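Local coordinates for protein putative gamma-glutamylcyclotransferase YkqA (Bacillus subtilis, PDB 2QIK) that probably acts as a gamma-glutamylcyclotransferase, an acyltransferase of the AIG2-like family that would split gamma-glutamyl amines by cyclising the glutamyl group, at residues G162-F167 with L180-T185; G174-M179 with P244-I249; F167-E172 with F232-K237; D114-Q119 with P214-V219. One frame throughout, in Å; residues are numbered along the deposited sequence.

Contact 1: residues G162-F167 with L180-T185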
loop_
_atom_site.group_PDB
_atom_site.type_symbol
_atom_site.label_atom_id
_atom_site.label_comp_id
_atom_site.label_asym_id
_atom_site.label_seq_id
_atom_site.Cartn_x
_atom_site.Cartn_y
_atom_site.Cartn_z
ATOM N N GLY A 162 3.284 12.068 1.786
ATOM C CA GLY A 162 1.889 11.848 1.993
ATOM C C GLY A 162 1.480 10.892 3.086
ATOM O O GLY A 162 0.298 10.677 3.332
ATOM N N TYR A 163 2.470 10.263 3.700
ATOM C CA TYR A 163 2.277 9.207 4.706
ATOM C C TYR A 163 3.062 9.519 5.952
ATOM O O TYR A 163 4.139 10.129 5.855
ATOM C CB TYR A 163 2.772 7.870 4.157
ATOM C CG TYR A 163 2.011 7.333 2.964
ATOM C CD1 TYR A 163 2.201 7.840 1.688
ATOM C CD2 TYR A 163 1.183 6.265 3.089
ATOM C CE1 TYR A 163 1.553 7.351 0.606
ATOM C CE2 TYR A 163 0.539 5.706 2.012
ATOM C CZ TYR A 163 0.674 6.247 0.790
ATOM O OH TYR A 163 0.027 5.727 -0.319
ATOM N N THR A 164 2.573 9.076 7.080
ATOM C CA THR A 164 3.261 9.055 8.362
ATOM C C THR A 164 3.412 7.683 8.880
ATOM O O THR A 164 2.508 6.883 8.825
ATOM C CB THR A 164 2.458 9.859 9.404
ATOM O OG1 THR A 164 2.168 11.176 8.892
ATOM C CG2 THR A 164 3.230 10.018 10.705
ATOM N N THR A 165 4.595 7.391 9.416
ATOM C CA THR A 165 4.814 6.099 10.089
ATOM C C THR A 165 4.143 6.141 11.466
ATOM O O THR A 165 4.415 7.011 12.298
ATOM C CB THR A 165 6.298 5.771 10.211
ATOM O OG1 THR A 165 6.880 5.688 8.921
ATOM C CG2 THR A 165 6.540 4.449 10.907
ATOM N N ARG A 166 3.219 5.208 11.668
ATOM C CA ARG A 166 2.411 5.171 12.880
ATOM C C ARG A 166 2.236 3.755 13.361
ATOM O O ARG A 166 2.387 2.823 12.598
ATOM C CB ARG A 166 1.053 5.777 12.580
ATOM C CG ARG A 166 1.074 7.218 12.276
ATOM C CD ARG A 166 -0.293 7.839 12.370
ATOM N NE ARG A 166 -0.302 9.238 11.944
ATOM C CZ ARG A 166 0.056 10.247 12.756
ATOM N NH1 ARG A 166 0.363 10.026 14.021
ATOM N NH2 ARG A 166 0.064 11.461 12.298
ATOM N N PHE A 167 1.929 3.573 14.634
ATOM C CA PHE A 167 1.973 2.278 15.293
ATOM C C PHE A 167 0.536 1.814 15.550
ATOM O O PHE A 167 0.026 1.944 16.657
ATOM C CB PHE A 167 2.847 2.381 16.540
ATOM C CG PHE A 167 4.246 2.622 16.141
ATOM C CD1 PHE A 167 4.704 3.863 15.745
ATOM C CD2 PHE A 167 5.075 1.541 16.003
ATOM C CE1 PHE A 167 5.981 3.990 15.201
ATOM C CE2 PHE A 167 6.344 1.669 15.532
ATOM C CZ PHE A 167 6.782 2.866 15.085
ATOM N N LEU A 180 0.266 5.552 7.575
ATOM C CA LEU A 180 -1.075 6.106 7.386
ATOM C C LEU A 180 -1.023 7.179 6.346
ATOM O O LEU A 180 -0.159 8.062 6.413
ATOM C CB LEU A 180 -1.587 6.696 8.661
ATOM C CG LEU A 180 -3.083 7.011 8.775
ATOM C CD1 LEU A 180 -3.879 5.736 8.730
ATOM C CD2 LEU A 180 -3.391 7.778 10.060
ATOM N N GLU A 181 -1.923 7.138 5.348
ATOM C CA GLU A 181 -1.936 8.142 4.266
ATOM C C GLU A 181 -2.710 9.358 4.768
ATOM O O GLU A 181 -3.871 9.566 4.452
ATOM C CB GLU A 181 -2.588 7.552 3.032
ATOM C CG GLU A 181 -2.385 8.394 1.800
ATOM C CD GLU A 181 -3.168 7.946 0.611
ATOM O OE1 GLU A 181 -3.899 6.948 0.681
ATOM O OE2 GLU A 181 -2.999 8.565 -0.461
ATOM N N ASP A 182 -2.027 10.178 5.571
ATOM C CA ASP A 182 -2.627 11.283 6.296
ATOM C C ASP A 182 -2.049 12.635 5.956
ATOM O O ASP A 182 -2.346 13.635 6.634
ATOM C CB ASP A 182 -2.568 11.032 7.808
ATOM C CG ASP A 182 -1.170 10.995 8.378
ATOM O OD1 ASP A 182 -1.078 10.736 9.646
ATOM O OD2 ASP A 182 -0.177 11.269 7.619
ATOM N N GLY A 183 -1.189 12.683 4.935
ATOM C CA GLY A 183 -0.609 13.933 4.428
ATOM C C GLY A 183 0.716 14.262 5.062
ATOM O O GLY A 183 1.226 15.356 4.824
ATOM N N GLY A 184 1.253 13.423 5.931
ATOM C CA GLY A 184 2.554 13.639 6.547
ATOM C C GLY A 184 3.652 13.297 5.519
ATOM O O GLY A 184 3.448 13.202 4.299
ATOM N N THR A 185 4.859 13.144 6.016
ATOM C CA THR A 185 6.012 12.677 5.203
ATOM C C THR A 185 6.782 11.700 6.030
ATOM O O THR A 185 6.844 11.829 7.250
ATOM C CB THR A 185 6.912 13.882 4.767
ATOM O OG1 THR A 185 7.781 13.431 3.744
ATOM C CG2 THR A 185 7.935 14.277 5.826
HETATM O O HOH W 1 4.610 13.584 9.039
HETATM O O HOH W 2 6.618 9.460 9.741
#
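Asp-182 takes hold of two side chains of the neighbouring strand at once, and this is where the contact is tightest. Its OD1 accepts from Arg-166 NE at 2.9 Å and Arg-166 NH2 at 3.0 Å, a side-on salt bridge in which both nitrogens serve one oxygen, reaching it from opposite faces of the carboxylate plane. The oxygen lies in the guanidinium plane, while the two flat groups are turned 76° apart. OD2 receives the hydroxyl of Thr-164 on its syn lone pair, OG1 to OD2 2.7 Å, and also the amide of Gly-184, which makes an Asx turn. The Thr-164 and Asp-182 side chains meet at about a right angle, and chi1 -52° turns OG1 to the carboxylate. In the backbone, Thr-164 and Leu-180 form an antiparallel hydrogen-bonded pair, and Gly-162 exchanges bonds with Gly-183 and Gly-184.

At Glu-181, CG lies over one face of the Tyr-163 ring, 4.1 Å from its centroid; Tyr-163 OH bonds the Glu-29 carboxylate, and the Glu-181 carboxylate takes the backbone N of Glu-29 and of Gln-30. The Thr-185 side is looser and wet: one water accepts from Thr-185 N and gives a weak bond to Thr-164 OG1, and another accepts from Thr-165 N and bonds Thr-185 O weakly. Arg-166 NH1 continues to Glu-240. Four donors thus share one carboxylate, which should favour its ionised form.

Contact 2: residues G174-M179 with P244-I249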
loop_
_atom_site.group_PDB
_atom_site.type_symbol
_atom_site.label_atom_id
_atom_site.label_comp_id
_atom_site.label_asym_id
_atom_site.label_seq_id
_atom_site.Cartn_x
_atom_site.Cartn_y
_atom_site.Cartn_z
ATOM N N GLY A 174 2.153 -4.674 22.709
ATOM C CA GLY A 174 2.388 -3.392 22.135
ATOM C C GLY A 174 2.035 -3.357 20.665
ATOM O O GLY A 174 1.583 -4.336 20.102
ATOM N N SER A 175 2.313 -2.265 20.022
ATOM C CA SER A 175 1.978 -2.029 18.633
ATOM C C SER A 175 3.055 -2.515 17.647
ATOM O O SER A 175 4.193 -2.872 18.038
ATOM C CB SER A 175 1.899 -0.542 18.438
ATOM O OG SER A 175 3.149 0.024 18.677
ATOM N N ARG A 176 2.668 -2.643 16.381
ATOM C CA ARG A 176 3.617 -2.709 15.267
ATOM C C ARG A 176 3.351 -1.550 14.314
ATOM O O ARG A 176 2.291 -0.924 14.342
ATOM C CB ARG A 176 3.548 -4.055 14.543
ATOM C CG ARG A 176 3.727 -5.259 15.502
ATOM C CD ARG A 176 5.061 -5.368 16.058
ATOM N NE ARG A 176 5.276 -6.581 16.800
ATOM C CZ ARG A 176 4.911 -6.791 18.041
ATOM N NH1 ARG A 176 4.239 -5.915 18.716
ATOM N NH2 ARG A 176 5.173 -7.969 18.620
ATOM N N ALA A 177 4.314 -1.284 13.462
ATOM C CA ALA A 177 4.331 -0.160 12.569
ATOM C C ALA A 177 3.396 -0.289 11.371
ATOM O O ALA A 177 3.025 -1.366 10.961
ATOM C CB ALA A 177 5.709 0.132 12.105
ATOM N N ASP A 178 3.142 0.842 10.791
ATOM C CA ASP A 178 2.210 1.061 9.691
ATOM C C ASP A 178 2.590 2.374 9.040
ATOM O O ASP A 178 3.357 3.141 9.618
ATOM C CB ASP A 178 0.767 1.154 10.193
ATOM C CG ASP A 178 -0.292 1.156 9.127
ATOM O OD1 ASP A 178 -0.066 0.614 7.994
ATOM O OD2 ASP A 178 -1.437 1.571 9.458
HETATM N N MSE A 179 2.071 2.630 7.870
HETATM C CA MSE A 179 2.062 3.986 7.327
HETATM C C MSE A 179 0.649 4.419 7.026
HETATM O O MSE A 179 -0.099 3.702 6.384
HETATM C CB MSE A 179 2.879 4.121 6.051
HETATM C CG MSE A 179 4.371 3.767 6.265
HETATM SE SE MSE A 179 5.392 4.252 4.752
HETATM C CE MSE A 179 4.588 3.079 3.505
ATOM N N PRO A 244 6.639 -2.711 21.529
ATOM C CA PRO A 244 7.430 -3.365 22.570
ATOM C C PRO A 244 8.917 -3.077 22.327
ATOM O O PRO A 244 9.349 -2.778 21.233
ATOM C CB PRO A 244 7.089 -4.842 22.399
ATOM C CG PRO A 244 6.679 -4.941 21.015
ATOM C CD PRO A 244 6.125 -3.668 20.557
ATOM N N GLN A 245 9.733 -3.225 23.377
ATOM C CA GLN A 245 11.095 -2.767 23.340
ATOM C C GLN A 245 11.977 -3.453 22.327
ATOM O O GLN A 245 12.758 -2.833 21.690
ATOM C CB GLN A 245 11.729 -2.979 24.757
ATOM C CG GLN A 245 13.184 -2.613 25.068
ATOM C CD GLN A 245 13.444 -2.615 26.595
ATOM O OE1 GLN A 245 14.501 -3.072 27.051
ATOM N NE2 GLN A 245 12.458 -2.097 27.390
ATOM N N HIS A 246 11.879 -4.752 22.229
ATOM C CA HIS A 246 12.709 -5.566 21.355
ATOM C C HIS A 246 12.509 -5.084 19.905
ATOM O O HIS A 246 13.511 -4.742 19.181
ATOM C CB HIS A 246 12.277 -7.053 21.645
ATOM C CG HIS A 246 11.009 -7.504 20.929
ATOM N ND1 HIS A 246 9.746 -7.049 21.252
ATOM C CD2 HIS A 246 10.825 -8.318 19.849
ATOM C CE1 HIS A 246 8.848 -7.578 20.447
ATOM N NE2 HIS A 246 9.470 -8.350 19.582
ATOM N N TYR A 247 11.232 -4.982 19.512
ATOM C CA TYR A 247 10.792 -4.479 18.175
ATOM C C TYR A 247 11.229 -3.028 17.951
ATOM O O TYR A 247 11.745 -2.717 16.919
ATOM C CB TYR A 247 9.297 -4.624 18.074
ATOM C CG TYR A 247 8.665 -4.117 16.798
ATOM C CD1 TYR A 247 8.790 -4.800 15.596
ATOM C CD2 TYR A 247 7.947 -2.948 16.813
ATOM C CE1 TYR A 247 8.193 -4.290 14.433
ATOM C CE2 TYR A 247 7.368 -2.440 15.709
ATOM C CZ TYR A 247 7.501 -3.103 14.510
ATOM O OH TYR A 247 6.895 -2.557 13.432
ATOM N N GLN A 248 11.048 -2.155 18.959
ATOM C CA GLN A 248 11.486 -0.796 18.809
ATOM C C GLN A 248 12.978 -0.705 18.562
ATOM O O GLN A 248 13.466 0.088 17.736
ATOM C CB GLN A 248 11.137 0.028 20.037
ATOM C CG GLN A 248 11.690 1.423 19.972
ATOM C CD GLN A 248 11.152 2.441 21.000
ATOM O OE1 GLN A 248 11.764 3.557 21.198
ATOM N NE2 GLN A 248 10.053 2.119 21.582
ATOM N N ILE A 249 13.734 -1.571 19.240
ATOM C CA ILE A 249 15.171 -1.537 18.985
ATOM C C ILE A 249 15.525 -1.893 17.554
ATOM O O ILE A 249 16.453 -1.341 16.989
ATOM C CB ILE A 249 15.902 -2.421 20.017
ATOM C CG1 ILE A 249 15.777 -1.871 21.451
ATOM C CG2 ILE A 249 17.405 -2.543 19.670
ATOM C CD1 ILE A 249 16.139 -2.902 22.555
HETATM O O HOH W 3 7.737 -9.321 17.264
#
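Gly-174 opens the strand with its CA 4.1 Å from CD of Pro-244, the residue at the N-cap of helix 245-258. Next comes Ser-175, whose carbonyl O lies 3.3 Å from Pro-244 CD. The same oxygen accepts from Arg-176 NH1, which approaches from above the carbonyl plane.

Arg-176 and Tyr-247 carry the contact between them. The arginine chain bends at chi2 (-68°), bringing CD squarely over the centre of the Tyr-247 ring, 3.5 Å from the centroid and 5° off the normal: a close CH-pi contact. The guanidinium beyond is tilted to the ring, and at this longer range any cation-pi attraction is weak at most. CG of Pro-244 lies over a face of the guanidinium, 3.5 Å from NH1, and a water joins NH2 to NE2 of His-246, whose ring stands nearly at right angles to the guanidinium. Asp-173 supplies the salt-bridge partner of NH1.

At Ala-177 the backbone N donates to Tyr-247 OH at 2.9 Å in a fairly straight bond, and the methyl sits beside the same hydroxyl. A citrate, probably from the crystallisation liquor, also lies at this hydroxyl, in a contact short enough to be treated with caution. The arrangement is helix-on-sheet packing: the N-terminal turn of helix 245-258 runs at 22° to strand 174-179 of the two-stranded antiparallel sheet, with the axes 9.3 Å apart.

Contact 3: residues F167-E172 with F232-K237; sequences FTLKRE and FLVLQK
Val-234 meets Thr-168 and Leu-169 together. Its CG2 lies 3.7 Å from Thr-168 OG1 and 3.9 Å from Leu-169 CB, and its other methyl, CG1, reaches Leu-169 CD1 at 4.0 Å. Thr-168 and Val-234 run past each other in opposite directions, whereas Leu-169 meets the valine at a slant. The aliphatic part of Lys-237 also packs on Thr-168, CB to CB 4.0 Å, and Lys-237 CA approaches Thr-168 O.

Thr-168 and Leu-169 form a classic beta bulge, both facing Arg-176 on strand 174-180, consistent with one valine touching both. No direct hydrogen bond joins the two segments here; a water does the bridging, accepting from Lys-170 N and donating to Gln-236 O at 2.7 Å.

One shell out, Asp-178 of strand 174-180 sets the polar ends. It bonds Thr-168 OG1, which chi1 67° turns toward both Val-234 and this carboxylate, and it accepts from Val-234 N. The Asp-178 carboxylate, outside both segments, is also the salt-bridge partner of Lys-237 NZ. A bend at chi4 (-65°) curls that lysine back, where NZ donates 2.9 Å to Val-234 O in the carbonyl plane, on a lone pair. Tyr-212 packs against both Leu-169 and Val-234.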
loop_
_atom_site.group_PDB
_atom_site.type_symbol
_atom_site.label_atom_id
_atom_site.label_comp_id
_atom_site.label_asym_id
_atom_site.label_seq_id
_atom_site.Cartn_x
_atom_site.Cartn_y
_atom_site.Cartn_z
ATOM N N PHE A 167 1.929 3.573 14.634
ATOM C CA PHE A 167 1.973 2.278 15.293
ATOM C C PHE A 167 0.536 1.814 15.550
ATOM O O PHE A 167 0.026 1.944 16.657
ATOM C CB PHE A 167 2.847 2.381 16.540
ATOM C CG PHE A 167 4.246 2.622 16.141
ATOM C CD1 PHE A 167 4.704 3.863 15.745
ATOM C CD2 PHE A 167 5.075 1.541 16.003
ATOM C CE1 PHE A 167 5.981 3.990 15.201
ATOM C CE2 PHE A 167 6.344 1.669 15.532
ATOM C CZ PHE A 167 6.782 2.866 15.085
ATOM N N THR A 168 -0.106 1.329 14.475
ATOM C CA THR A 168 -1.532 1.110 14.456
ATOM C C THR A 168 -1.941 -0.364 14.535
ATOM O O THR A 168 -3.145 -0.634 14.624
ATOM C CB THR A 168 -2.116 1.674 13.179
ATOM O OG1 THR A 168 -1.633 0.893 12.103
ATOM C CG2 THR A 168 -1.771 3.119 12.914
ATOM N N LEU A 169 -1.008 -1.305 14.483
ATOM C CA LEU A 169 -1.348 -2.736 14.629
ATOM C C LEU A 169 -1.306 -3.058 16.089
ATOM O O LEU A 169 -0.265 -2.930 16.710
ATOM C CB LEU A 169 -0.363 -3.637 13.877
ATOM C CG LEU A 169 -0.768 -5.094 13.929
ATOM C CD1 LEU A 169 -1.873 -5.421 13.044
ATOM C CD2 LEU A 169 0.449 -5.962 13.574
ATOM N N LYS A 170 -2.426 -3.458 16.651
ATOM C CA LYS A 170 -2.407 -3.753 18.074
ATOM C C LYS A 170 -2.133 -5.246 18.330
ATOM O O LYS A 170 -2.796 -6.141 17.828
ATOM C CB LYS A 170 -3.664 -3.196 18.690
ATOM C CG LYS A 170 -3.789 -3.462 20.178
ATOM C CD LYS A 170 -4.214 -4.908 20.406
ATOM C CE LYS A 170 -5.446 -5.372 19.644
ATOM N NZ LYS A 170 -6.545 -4.441 20.005
ATOM N N ARG A 171 -1.136 -5.463 19.159
ATOM C CA ARG A 171 -0.796 -6.796 19.634
ATOM C C ARG A 171 -0.770 -6.753 21.156
ATOM O O ARG A 171 -0.813 -5.710 21.803
ATOM C CB ARG A 171 0.564 -7.252 19.079
ATOM C CG ARG A 171 0.642 -7.347 17.565
ATOM C CD ARG A 171 -0.437 -8.109 16.950
ATOM N NE ARG A 171 0.055 -9.049 15.946
ATOM C CZ ARG A 171 -0.684 -9.548 14.973
ATOM N NH1 ARG A 171 -1.932 -9.153 14.832
ATOM N NH2 ARG A 171 -0.152 -10.402 14.104
ATOM N N GLU A 172 -0.680 -7.938 21.726
ATOM C CA GLU A 172 -0.745 -8.022 23.179
ATOM C C GLU A 172 0.419 -7.314 23.842
ATOM O O GLU A 172 0.221 -6.715 24.937
ATOM C CB GLU A 172 -0.923 -9.498 23.619
ATOM C CG GLU A 172 -2.209 -10.154 23.079
ATOM C CD GLU A 172 -2.323 -11.674 23.343
ATOM O OE1 GLU A 172 -3.277 -12.136 24.078
ATOM O OE2 GLU A 172 -1.473 -12.458 22.803
ATOM N N PHE A 232 3.930 -2.916 2.798
ATOM C CA PHE A 232 2.865 -3.610 3.475
ATOM C C PHE A 232 2.217 -2.653 4.425
ATOM O O PHE A 232 2.897 -1.850 5.089
ATOM C CB PHE A 232 3.393 -4.855 4.225
ATOM C CG PHE A 232 3.894 -5.909 3.322
ATOM C CD1 PHE A 232 5.203 -5.905 2.909
ATOM C CD2 PHE A 232 3.044 -6.883 2.818
ATOM C CE1 PHE A 232 5.665 -6.839 2.025
ATOM C CE2 PHE A 232 3.494 -7.839 1.952
ATOM C CZ PHE A 232 4.811 -7.809 1.543
ATOM N N LEU A 233 0.865 -2.680 4.459
ATOM C CA LEU A 233 0.069 -1.710 5.311
ATOM C C LEU A 233 -0.912 -2.485 6.181
ATOM O O LEU A 233 -1.413 -3.525 5.771
ATOM C CB LEU A 233 -0.679 -0.699 4.432
ATOM C CG LEU A 233 0.204 0.124 3.508
ATOM C CD1 LEU A 233 -0.663 0.916 2.545
ATOM C CD2 LEU A 233 1.180 0.980 4.281
ATOM N N VAL A 234 -1.120 -1.978 7.402
ATOM C CA VAL A 234 -2.003 -2.625 8.337
ATOM C C VAL A 234 -3.431 -2.606 7.854
ATOM O O VAL A 234 -3.944 -1.606 7.371
ATOM C CB VAL A 234 -1.896 -1.933 9.712
ATOM C CG1 VAL A 234 -2.936 -2.417 10.696
ATOM C CG2 VAL A 234 -0.540 -2.146 10.301
ATOM N N LEU A 235 -4.125 -3.742 8.023
ATOM C CA LEU A 235 -5.530 -3.858 7.671
ATOM C C LEU A 235 -6.501 -3.395 8.713
ATOM O O LEU A 235 -7.463 -2.683 8.382
ATOM C CB LEU A 235 -5.813 -5.315 7.224
ATOM C CG LEU A 235 -5.305 -5.591 5.847
ATOM C CD1 LEU A 235 -5.159 -7.111 5.594
ATOM C CD2 LEU A 235 -6.233 -4.987 4.808
ATOM N N GLN A 236 -6.292 -3.729 9.961
ATOM C CA GLN A 236 -7.188 -3.242 11.018
ATOM C C GLN A 236 -6.426 -2.235 11.895
ATOM O O GLN A 236 -5.661 -2.602 12.810
ATOM C CB GLN A 236 -7.534 -4.447 11.861
ATOM C CG GLN A 236 -8.490 -5.567 11.349
ATOM C CD GLN A 236 -8.143 -6.409 10.077
ATOM O OE1 GLN A 236 -7.254 -7.408 10.025
ATOM N NE2 GLN A 236 -8.989 -6.112 9.044
ATOM N N LYS A 237 -6.593 -0.958 11.584
ATOM C CA LYS A 237 -5.783 0.064 12.219
ATOM C C LYS A 237 -6.468 0.449 13.557
ATOM O O LYS A 237 -7.671 0.576 13.589
ATOM C CB LYS A 237 -5.680 1.266 11.317
ATOM C CG LYS A 237 -4.943 0.940 9.976
ATOM C CD LYS A 237 -4.725 2.136 9.180
ATOM C CE LYS A 237 -4.455 1.870 7.707
ATOM N NZ LYS A 237 -3.194 1.150 7.460
HETATM O O HOH W 4 -4.771 -4.001 14.984
#

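Contact 4: residues D114-Q119 with P214-V219; sequences DWKEHQ and PAFVDV
The axes of helix 115-119 and strand 214-219 cross almost perpendicularly, at 96°, and come within 8.5 Å of each other. Phe-216 fills the gap: its CE2 lies 3.7 Å from Lys-116 CB, which sits over one face of the ring, 4.1 Å from the centroid, in a CH-pi contact. The same CE2 is 3.6 Å from Glu-117 N, so the ring rests on the first turn of the helix. Two residues earlier in the strand, Pro-214 CG packs on Glu-117 CG at 3.9 Å.

This turn begins with an N-cap. Asp-114, its CG swung away from its backbone N (chi1 -171°), offers OD2 to Glu-117 N, met from above the carboxylate plane. OD2 has a second partner in Arg-12, while OD1 accepts a hydrogen bond from a water that also donates to Pro-214 O, 2.7 Å from each oxygen. Helix 115-122 is thereby seated on strand 212-221, which pairs antiparallel with strand 224-234.

Farther out, Lys-116 stretches beyond CG away from the ring, and its NZ reaches Asp-228 and the carbonyl of Lys-13. Glu-117 bends at chi2 instead; its oxygens go to Ser-112 and Tyr-202. The Lys-116 side chain lies about 8 Å from Gly-9, one of the probable substrate-binding residues.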
loop_
_atom_site.group_PDB
_atom_site.type_symbol
_atom_site.label_atom_id
_atom_site.label_comp_id
_atom_site.label_asym_id
_atom_site.label_seq_id
_atom_site.Cartn_x
_atom_site.Cartn_y
_atom_site.Cartn_z
ATOM N N ASP A 114 -6.758 -7.072 -5.384
ATOM C CA ASP A 114 -5.842 -5.997 -5.739
ATOM C C ASP A 114 -5.179 -6.323 -7.048
ATOM O O ASP A 114 -4.381 -7.256 -7.169
ATOM C CB ASP A 114 -4.834 -5.791 -4.587
ATOM C CG ASP A 114 -3.978 -4.567 -4.778
ATOM O OD1 ASP A 114 -3.633 -3.963 -3.717
ATOM O OD2 ASP A 114 -3.612 -4.228 -5.918
ATOM N N TRP A 115 -5.536 -5.531 -8.083
ATOM C CA TRP A 115 -5.041 -5.797 -9.410
ATOM C C TRP A 115 -3.530 -5.675 -9.532
ATOM O O TRP A 115 -2.905 -6.443 -10.244
ATOM C CB TRP A 115 -5.749 -4.815 -10.385
ATOM C CG TRP A 115 -5.345 -4.887 -11.799
ATOM C CD1 TRP A 115 -4.825 -3.843 -12.567
ATOM C CD2 TRP A 115 -5.624 -5.898 -12.670
ATOM N NE1 TRP A 115 -4.645 -4.227 -13.829
ATOM C CE2 TRP A 115 -5.123 -5.487 -13.958
ATOM C CE3 TRP A 115 -6.117 -7.171 -12.541
ATOM C CZ2 TRP A 115 -5.166 -6.266 -15.103
ATOM C CZ3 TRP A 115 -6.204 -7.958 -13.791
ATOM C CH2 TRP A 115 -5.727 -7.508 -14.972
ATOM N N LYS A 116 -2.956 -4.672 -8.887
ATOM C CA LYS A 116 -1.498 -4.543 -8.925
ATOM C C LYS A 116 -0.801 -5.677 -8.219
ATOM O O LYS A 116 0.264 -6.116 -8.686
ATOM C CB LYS A 116 -1.101 -3.184 -8.346
ATOM C CG LYS A 116 -1.357 -1.992 -9.124
ATOM C CD LYS A 116 -0.648 -0.765 -8.702
ATOM C CE LYS A 116 -0.870 0.251 -9.715
ATOM N NZ LYS A 116 -0.281 1.501 -9.398
ATOM N N GLU A 117 -1.341 -6.124 -7.110
ATOM C CA GLU A 117 -0.761 -7.275 -6.429
ATOM C C GLU A 117 -0.876 -8.488 -7.334
ATOM O O GLU A 117 0.099 -9.233 -7.492
ATOM C CB GLU A 117 -1.503 -7.477 -5.112
ATOM C CG GLU A 117 -0.929 -8.580 -4.203
ATOM C CD GLU A 117 -1.367 -9.965 -4.445
ATOM O OE1 GLU A 117 -0.764 -10.870 -3.799
ATOM O OE2 GLU A 117 -2.334 -10.145 -5.212
ATOM N N HIS A 118 -1.981 -8.631 -8.048
ATOM C CA HIS A 118 -2.175 -9.745 -8.941
ATOM C C HIS A 118 -1.144 -9.669 -10.052
ATOM O O HIS A 118 -0.607 -10.697 -10.499
ATOM C CB HIS A 118 -3.601 -9.737 -9.482
ATOM C CG HIS A 118 -3.796 -10.633 -10.686
ATOM N ND1 HIS A 118 -3.974 -10.195 -11.983
ATOM C CD2 HIS A 118 -3.912 -11.963 -10.722
ATOM C CE1 HIS A 118 -4.133 -11.244 -12.778
ATOM N NE2 HIS A 118 -4.092 -12.331 -12.036
ATOM N N GLN A 119 -0.906 -8.493 -10.620
ATOM C CA GLN A 119 0.082 -8.350 -11.723
ATOM C C GLN A 119 1.474 -8.732 -11.250
ATOM O O GLN A 119 2.206 -9.389 -11.928
ATOM C CB GLN A 119 0.068 -6.931 -12.239
ATOM C CG GLN A 119 -1.247 -6.569 -13.018
ATOM C CD GLN A 119 -1.275 -5.128 -13.422
ATOM O OE1 GLN A 119 -1.492 -4.835 -14.633
ATOM N NE2 GLN A 119 -1.002 -4.262 -12.530
ATOM N N PRO A 214 -0.299 -6.380 1.015
ATOM C CA PRO A 214 0.601 -5.769 0.061
ATOM C C PRO A 214 -0.008 -4.482 -0.447
ATOM O O PRO A 214 -1.242 -4.370 -0.588
ATOM C CB PRO A 214 0.719 -6.835 -1.022
ATOM C CG PRO A 214 0.086 -8.079 -0.523
ATOM C CD PRO A 214 -0.903 -7.643 0.485
ATOM N N ALA A 215 0.828 -3.494 -0.708
ATOM C CA ALA A 215 0.424 -2.222 -1.203
ATOM C C ALA A 215 1.529 -1.641 -2.033
ATOM O O ALA A 215 2.652 -2.165 -2.049
ATOM C CB ALA A 215 0.036 -1.294 -0.053
ATOM N N PHE A 216 1.271 -0.539 -2.712
ATOM C CA PHE A 216 2.209 0.031 -3.680
ATOM C C PHE A 216 2.358 1.536 -3.435
ATOM O O PHE A 216 1.334 2.215 -3.206
ATOM C CB PHE A 216 1.788 -0.255 -5.119
ATOM C CG PHE A 216 1.702 -1.735 -5.334
ATOM C CD1 PHE A 216 2.794 -2.463 -5.630
ATOM C CD2 PHE A 216 0.541 -2.414 -5.015
ATOM C CE1 PHE A 216 2.735 -3.862 -5.664
ATOM C CE2 PHE A 216 0.472 -3.787 -5.018
ATOM C CZ PHE A 216 1.586 -4.475 -5.385
ATOM N N VAL A 217 3.584 1.997 -3.507
ATOM C CA VAL A 217 3.922 3.386 -3.343
ATOM C C VAL A 217 5.011 3.737 -4.307
ATOM O O VAL A 217 5.809 2.934 -4.724
ATOM C CB VAL A 217 4.364 3.714 -1.880
ATOM C CG1 VAL A 217 3.211 3.591 -0.953
ATOM C CG2 VAL A 217 5.553 2.874 -1.422
ATOM N N ASP A 218 5.062 5.026 -4.635
ATOM C CA ASP A 218 6.147 5.617 -5.477
ATOM C C ASP A 218 7.063 6.393 -4.545
ATOM O O ASP A 218 6.601 7.185 -3.719
ATOM C CB ASP A 218 5.616 6.578 -6.534
ATOM C CG ASP A 218 4.799 5.918 -7.610
ATOM O OD1 ASP A 218 4.636 4.685 -7.677
ATOM O OD2 ASP A 218 4.318 6.670 -8.503
ATOM N N VAL A 219 8.389 6.185 -4.623
ATOM C CA VAL A 219 9.311 6.816 -3.701
ATOM C C VAL A 219 10.481 7.395 -4.404
ATOM O O VAL A 219 10.720 7.018 -5.544
ATOM C CB VAL A 219 9.825 5.882 -2.566
ATOM C CG1 VAL A 219 8.698 5.267 -1.808
ATOM C CG2 VAL A 219 10.804 4.821 -3.142
HETATM O O HOH W 5 -3.715 -5.068 -1.248
#

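From the N terminus, the chain passes through the five-stranded sheet before helix 115-122 opens the longest of these closures: contact 4 brings 214-219 back to 114-119 after 94 intervening residues and joins that helix to the pair of strands 212-221 and 224-234. Contact 1 falls wholly within this span, closing the short excursion through strands 164-171 and 174-180. Contact 3 shares Phe-167 with it and crosses both contacts 1 and 4, tying strand 164-171 to the end of 224-234. Contact 2 closes last, crossing the other three as helix 245-258 returns to strand 174-180. Contacts 1, 2 and 3 thus all converge on the hairpin of strands 164-171 and 174-180.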